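Local coordinates for protein argininosuccinate lyase (Chelativorans sp., PDB 6G3I) that probably catalyses a carbon-nitrogen lyase reaction that releases fumarate, as argininosuccinate lyases do, and holds fumarate and an aminoethyl-aspartate in its active site, at residues A[109-114]-A[200-205]; A[46-51]-A[67-72]. One frame throughout, in Å; residues are numbered along the deposited sequence.

Contact 1 lies in the ligand pocket. Contact 2 lies beside it, about 18 Å away between centres. In contact 1, Ser111, Arg112 and Asn113 bind the aminoethyl-aspartate EKN directly, and 109-114 leans on the turn at 200-205. In contact 2, residues 46-51 and 67-72 pair two helices of the same chain. Arg110 joins the two: its NH1 makes a probable hydrogen bond of 2.9 Å to ND1 of His47, and its CB packs on CE1 of His50 at 3.8 Å. The side chain of His47 is about 8 Å from that of Arg112 and about 11 Å from each bound ligand. Contact 2 touches neither ligand and reaches the pocket segment through Arg110.

Contact 1 of 2, residues A[109-114]-A[200-205]; sequences GRSRND and AAATAG. With EKN ((2~{S})-2-(2-azanylethylamino)butanedioic acid), chain B; FUM (fumaric acid), chain C.
Asn113 and Asp114 reach across to the type II' beta turn 200-203. Asn113 ND2 gives a hydrogen bond to Ala202 O (3.2 Å, 162°), which lies close to the plane of the Asn113 amide; ND2 comes in on a lone pair, in the carbonyl plane. Asn113 CG stands anti to the carbonyl carbon (chi1 -69°), which carries the amide between the turn and the ligand. There OD1 accepts from EKN N (2.8 Å) and ND2 also gives to EKN O, so both ends of the amide are held. Asp114 OD2 takes a weak bond from Ala201 N (3.1 Å) and another bond from Gly199 N. Ser111 is the N-cap of helix 112-147: its OG accepts from Asn113 N (3.0 Å, 176°) and its N gives to Asp114 OD1 on the syn side, so Ser111 and Asp114 form a capping box. The tightest packing is at Ser111 CB, 3.3 Å from Ala201 C. Thr203, Ala204 and Gly205 make the loose side: they do not touch 109-114, and Val156 and Gln164 of the second subunit pack on Thr203 and Ala204.

Arg112 points away from the turn. Its NE and NH2 both bond to EKN OD2, at 3.0 and 2.9 Å, while fumarate O8 sits over one guanidinium face. A leucine here would probably deprive EKN OD2 of the two side-chain N-H donors and take the charged face from beside fumarate O8.

Thr158 of the second subunit and Ser281, Lys286 and Asn288 of the third also bond to EKN. Within this chain, helix 228-233 touches Asn113 and the turn, and helix 88-99 flanks Arg112.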
loop_
_atom_site.group_PDB
_atom_site.type_symbol
_atom_site.label_atom_id
_atom_site.label_comp_id
_atom_site.label_asym_id
_atom_site.label_seq_id
_atom_site.Cartn_x
_atom_site.Cartn_y
_atom_site.Cartn_z
ATOM N N GLY A 109 -1.457 11.138 38.492
ATOM C CA GLY A 109 -1.772 9.793 38.050
ATOM C C GLY A 109 -2.137 9.693 36.587
ATOM O O GLY A 109 -2.930 8.824 36.210
ATOM N N ARG A 110 -1.568 10.553 35.747
ATOM C CA ARG A 110 -1.987 10.647 34.358
ATOM C C ARG A 110 -0.823 11.149 33.516
ATOM O O ARG A 110 0.115 11.774 34.020
ATOM C CB ARG A 110 -3.206 11.566 34.219
ATOM C CG ARG A 110 -3.665 11.806 32.792
ATOM C CD ARG A 110 -4.905 12.678 32.757
ATOM N NE ARG A 110 -4.570 14.097 32.818
ATOM C CZ ARG A 110 -5.452 15.078 32.672
ATOM N NH1 ARG A 110 -6.728 14.792 32.455
ATOM N NH2 ARG A 110 -5.061 16.344 32.736
ATOM N N SER A 111 -0.896 10.861 32.219
ATOM C CA SER A 111 0.140 11.228 31.267
ATOM C C SER A 111 -0.520 11.809 30.026
ATOM O O SER A 111 -1.730 11.684 29.823
ATOM C CB SER A 111 1.001 10.013 30.892
ATOM O OG SER A 111 1.923 10.320 29.861
ATOM N N ARG A 112 0.290 12.457 29.187
ATOM C CA ARG A 112 -0.187 12.810 27.856
ATOM C C ARG A 112 -0.464 11.562 27.029
ATOM O O ARG A 112 -1.314 11.585 26.131
ATOM C CB ARG A 112 0.835 13.703 27.149
ATOM C CG ARG A 112 0.706 15.185 27.485
ATOM C CD ARG A 112 1.710 16.035 26.719
ATOM N NE ARG A 112 3.067 15.504 26.795
ATOM C CZ ARG A 112 4.116 16.032 26.171
ATOM N NH1 ARG A 112 3.977 17.116 25.419
ATOM N NH2 ARG A 112 5.311 15.471 26.298
ATOM N N ASN A 113 0.218 10.457 27.343
ATOM C CA ASN A 113 0.136 9.256 26.518
ATOM C C ASN A 113 -1.246 8.615 26.596
ATOM O O ASN A 113 -1.859 8.316 25.563
ATOM C CB ASN A 113 1.223 8.270 26.944
ATOM C CG ASN A 113 2.615 8.765 26.601
ATOM O OD1 ASN A 113 2.775 9.866 26.071
ATOM N ND2 ASN A 113 3.630 7.964 26.908
ATOM N N ASP A 114 -1.752 8.380 27.810
ATOM C CA ASP A 114 -3.087 7.805 27.939
ATOM C C ASP A 114 -4.188 8.839 27.741
ATOM O O ASP A 114 -5.303 8.470 27.354
ATOM C CB ASP A 114 -3.247 7.106 29.296
ATOM C CG ASP A 114 -3.234 8.069 30.474
ATOM O OD1 ASP A 114 -2.674 9.175 30.357
ATOM O OD2 ASP A 114 -3.784 7.696 31.534
ATOM N N ALA A 200 -3.583 4.045 32.526
ATOM C CA ALA A 200 -2.284 3.539 32.102
ATOM C C ALA A 200 -1.173 4.546 32.374
ATOM O O ALA A 200 -0.009 4.158 32.517
ATOM C CB ALA A 200 -2.326 3.189 30.613
ATOM N N ALA A 201 -1.510 5.830 32.444
ATOM C CA ALA A 201 -0.532 6.898 32.683
ATOM C C ALA A 201 0.502 6.825 31.562
ATOM O O ALA A 201 0.113 6.733 30.386
ATOM C CB ALA A 201 0.014 6.768 34.099
ATOM N N ALA A 202 1.804 6.862 31.858
ATOM C CA ALA A 202 2.810 6.845 30.801
ATOM C C ALA A 202 2.816 5.522 30.046
ATOM O O ALA A 202 3.063 5.509 28.835
ATOM C CB ALA A 202 4.193 7.120 31.389
ATOM N N THR A 203 2.534 4.415 30.736
ATOM C CA THR A 203 2.565 3.074 30.156
ATOM C C THR A 203 2.521 2.011 31.251
ATOM O O THR A 203 2.224 0.844 30.970
ATOM C CB THR A 203 3.823 2.856 29.299
ATOM O OG1 THR A 203 3.790 1.548 28.709
ATOM C CG2 THR A 203 5.077 2.999 30.150
ATOM N N ALA A 204 2.819 2.396 32.495
ATOM C CA ALA A 204 2.964 1.447 33.594
ATOM C C ALA A 204 1.974 1.685 34.728
ATOM O O ALA A 204 2.080 1.031 35.772
ATOM C CB ALA A 204 4.392 1.499 34.144
ATOM N N GLY A 205 1.016 2.592 34.559
ATOM C CA GLY A 205 0.078 2.889 35.625
ATOM C C GLY A 205 0.604 3.935 36.592
ATOM O O GLY A 205 1.364 4.821 36.193
HETATM O OD1 EKN B . 3.272 12.295 29.669
HETATM C CG EKN B . 4.207 12.290 28.758
HETATM O OD2 EKN B . 4.592 13.308 28.139
HETATM C CB EKN B . 4.894 11.045 28.386
HETATM C CA EKN B . 5.919 11.198 27.288
HETATM C C EKN B . 6.893 10.048 27.252
HETATM O OXT EKN B . 8.055 10.384 27.498
HETATM O O EKN B . 6.500 8.915 26.985
HETATM N N EKN B . 5.175 11.354 25.948
HETATM C CAG EKN B . 6.103 11.484 24.734
HETATM C CAF EKN B . 6.223 12.892 24.163
HETATM N NAA EKN B . 7.566 13.518 24.589
HETATM O OXT FUM C . 5.725 14.466 19.518
HETATM C C FUM C . 5.411 14.965 20.624
HETATM O O FUM C . 5.866 16.079 20.976
HETATM C C4 FUM C . 4.487 14.255 21.585
HETATM C C5 FUM C . 3.462 14.923 22.049
HETATM C C6 FUM C . 2.548 14.219 23.038
HETATM O O7 FUM C . 1.298 14.367 22.990
HETATM O O8 FUM C . 3.084 13.483 23.910
#

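Contact 2 of 2, residues A[46-51]-A[67-72]; sequences IHRAHV and TILSGL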
loop_
_atom_site.group_PDB
_atom_site.type_symbol
_atom_site.label_atom_id
_atom_site.label_comp_id
_atom_site.label_asym_id
_atom_site.label_seq_id
_atom_site.Cartn_x
_atom_site.Cartn_y
_atom_site.Cartn_z
ATOM N N ILE A 46 -12.133 14.600 29.208
ATOM C CA ILE A 46 -11.306 13.705 30.012
ATOM C C ILE A 46 -10.798 14.424 31.255
ATOM O O ILE A 46 -10.706 13.831 32.336
ATOM C CB ILE A 46 -10.156 13.140 29.159
ATOM C CG1 ILE A 46 -10.708 12.147 28.132
ATOM C CG2 ILE A 46 -9.106 12.458 30.030
ATOM C CD1 ILE A 46 -9.830 11.973 26.910
ATOM N N HIS A 47 -10.456 15.708 31.126
ATOM C CA HIS A 47 -10.044 16.485 32.291
ATOM C C HIS A 47 -11.138 16.487 33.351
ATOM O O HIS A 47 -10.891 16.166 34.518
ATOM C CB HIS A 47 -9.696 17.916 31.875
ATOM C CG HIS A 47 -8.569 18.002 30.896
ATOM N ND1 HIS A 47 -7.583 17.043 30.809
ATOM C CD2 HIS A 47 -8.269 18.934 29.959
ATOM C CE1 HIS A 47 -6.725 17.380 29.864
ATOM N NE2 HIS A 47 -7.118 18.522 29.332
ATOM N N ARG A 48 -12.363 16.834 32.959
ATOM C CA ARG A 48 -13.463 16.864 33.917
ATOM C C ARG A 48 -13.672 15.498 34.557
ATOM O O ARG A 48 -13.670 15.371 35.787
ATOM C CB ARG A 48 -14.737 17.348 33.225
ATOM C CG ARG A 48 -14.676 18.823 32.865
ATOM C CD ARG A 48 -15.952 19.331 32.225
ATOM N NE ARG A 48 -15.848 20.757 31.939
ATOM C CZ ARG A 48 -15.226 21.265 30.879
ATOM N NH1 ARG A 48 -14.653 20.466 29.992
ATOM N NH2 ARG A 48 -15.172 22.578 30.701
ATOM N N ALA A 49 -13.837 14.456 33.739
ATOM C CA ALA A 49 -14.044 13.118 34.285
ATOM C C ALA A 49 -12.859 12.660 35.121
ATOM O O ALA A 49 -13.036 11.904 36.083
ATOM C CB ALA A 49 -14.308 12.121 33.158
ATOM N N HIS A 50 -11.647 13.096 34.781
ATOM C CA HIS A 50 -10.477 12.619 35.508
ATOM C C HIS A 50 -10.328 13.285 36.870
ATOM O O HIS A 50 -9.940 12.619 37.836
ATOM C CB HIS A 50 -9.217 12.834 34.677
ATOM C CG HIS A 50 -7.957 12.482 35.401
ATOM N ND1 HIS A 50 -7.507 11.184 35.521
ATOM C CD2 HIS A 50 -7.055 13.254 36.051
ATOM C CE1 HIS A 50 -6.380 11.172 36.208
ATOM N NE2 HIS A 50 -6.083 12.415 36.542
ATOM N N VAL A 51 -10.602 14.590 36.982
ATOM C CA VAL A 51 -10.489 15.202 38.304
ATOM C C VAL A 51 -11.700 14.853 39.164
ATOM O O VAL A 51 -11.581 14.763 40.390
ATOM C CB VAL A 51 -10.280 16.730 38.234
ATOM C CG1 VAL A 51 -9.368 17.123 37.079
ATOM C CG2 VAL A 51 -11.599 17.480 38.174
ATOM N N THR A 67 -12.275 24.445 42.011
ATOM C CA THR A 67 -11.406 25.455 41.415
ATOM C C THR A 67 -10.937 25.015 40.033
ATOM O O THR A 67 -10.986 25.791 39.071
ATOM C CB THR A 67 -10.212 25.721 42.333
ATOM O OG1 THR A 67 -10.684 26.108 43.631
ATOM C CG2 THR A 67 -9.323 26.825 41.763
ATOM N N ILE A 68 -10.484 23.765 39.918
ATOM C CA ILE A 68 -10.054 23.234 38.626
ATOM C C ILE A 68 -11.231 23.189 37.659
ATOM O O ILE A 68 -11.177 23.753 36.560
ATOM C CB ILE A 68 -9.420 21.842 38.801
ATOM C CG1 ILE A 68 -8.164 21.939 39.674
ATOM C CG2 ILE A 68 -9.071 21.238 37.440
ATOM C CD1 ILE A 68 -7.621 20.600 40.115
ATOM N N LEU A 69 -12.309 22.511 38.056
ATOM C CA LEU A 69 -13.448 22.326 37.161
ATOM C C LEU A 69 -13.928 23.653 36.587
ATOM O O LEU A 69 -14.119 23.786 35.373
ATOM C CB LEU A 69 -14.581 21.615 37.903
ATOM C CG LEU A 69 -14.284 20.177 38.333
ATOM C CD1 LEU A 69 -15.433 19.608 39.150
ATOM C CD2 LEU A 69 -14.020 19.296 37.119
ATOM N N SER A 70 -14.127 24.655 37.446
ATOM C CA SER A 70 -14.561 25.957 36.953
ATOM C C SER A 70 -13.505 26.592 36.059
ATOM O O SER A 70 -13.844 27.315 35.114
ATOM C CB SER A 70 -14.893 26.876 38.126
ATOM O OG SER A 70 -16.012 26.388 38.845
ATOM N N GLY A 71 -12.226 26.333 36.336
ATOM C CA GLY A 71 -11.175 26.845 35.472
ATOM C C GLY A 71 -11.222 26.246 34.079
ATOM O O GLY A 71 -11.019 26.947 33.085
ATOM N N LEU A 72 -11.493 24.942 33.988
ATOM C CA LEU A 72 -11.579 24.282 32.689
ATOM C C LEU A 72 -12.586 24.981 31.786
ATOM O O LEU A 72 -12.314 25.230 30.607
ATOM C CB LEU A 72 -11.957 22.812 32.874
ATOM C CG LEU A 72 -11.010 21.984 33.743
ATOM C CD1 LEU A 72 -11.602 20.611 34.015
ATOM C CD2 LEU A 72 -9.644 21.861 33.088
#
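Leu72 carries the largest share of this contact. Its CD1 lies 3.7 Å from Arg48 CG and 3.9 Å from His47 CB. Its CB sits under one face of the Arg48 guanidinium, 3.9 Å from the plane and shifted toward the rim. The two side chains lie alongside, pointing opposite ways. The arginine chain is extended from CG to NE, and a turn at chi4 (81°) sets the guanidinium across it, one face toward Leu72 CB.

Toward the C-terminal end of 46-51, Val51 faces both Ile68 and Leu69. Val51 CG1 meets Ile68 CG2 at 4.1 Å, the two side chains crossing at a slant. Val51 CG2 lies 3.2 Å from Leu69 CD2, which is very close for two methyl groups and may be a limit of the model. Leu69 CD2 also rests 4.1 Å from Arg48 CA. No hydrogen bond crosses between the segments, so the fit is one of side-chain surfaces.

The next shell fixes the polar ends. Arg48 NH2 forms a salt bridge with Asp76, one turn beyond Leu72, which helps hold the guanidinium over the leucine. His47 ND1 is turned to Arg110, and its ring meets that of Tyr91. Helix 88-99 covers Ile68 and Leu72, while helix 451-498 covers Arg48 and Leu69.

The segment axes run 10.2 Å apart at 172°. With the short connection between helices 35-56 and 62-79, this is an antiparallel helical hairpin. It belongs to the all-helical N-terminal part of the chain, as in other members of the fumarase/aspartase superfamily.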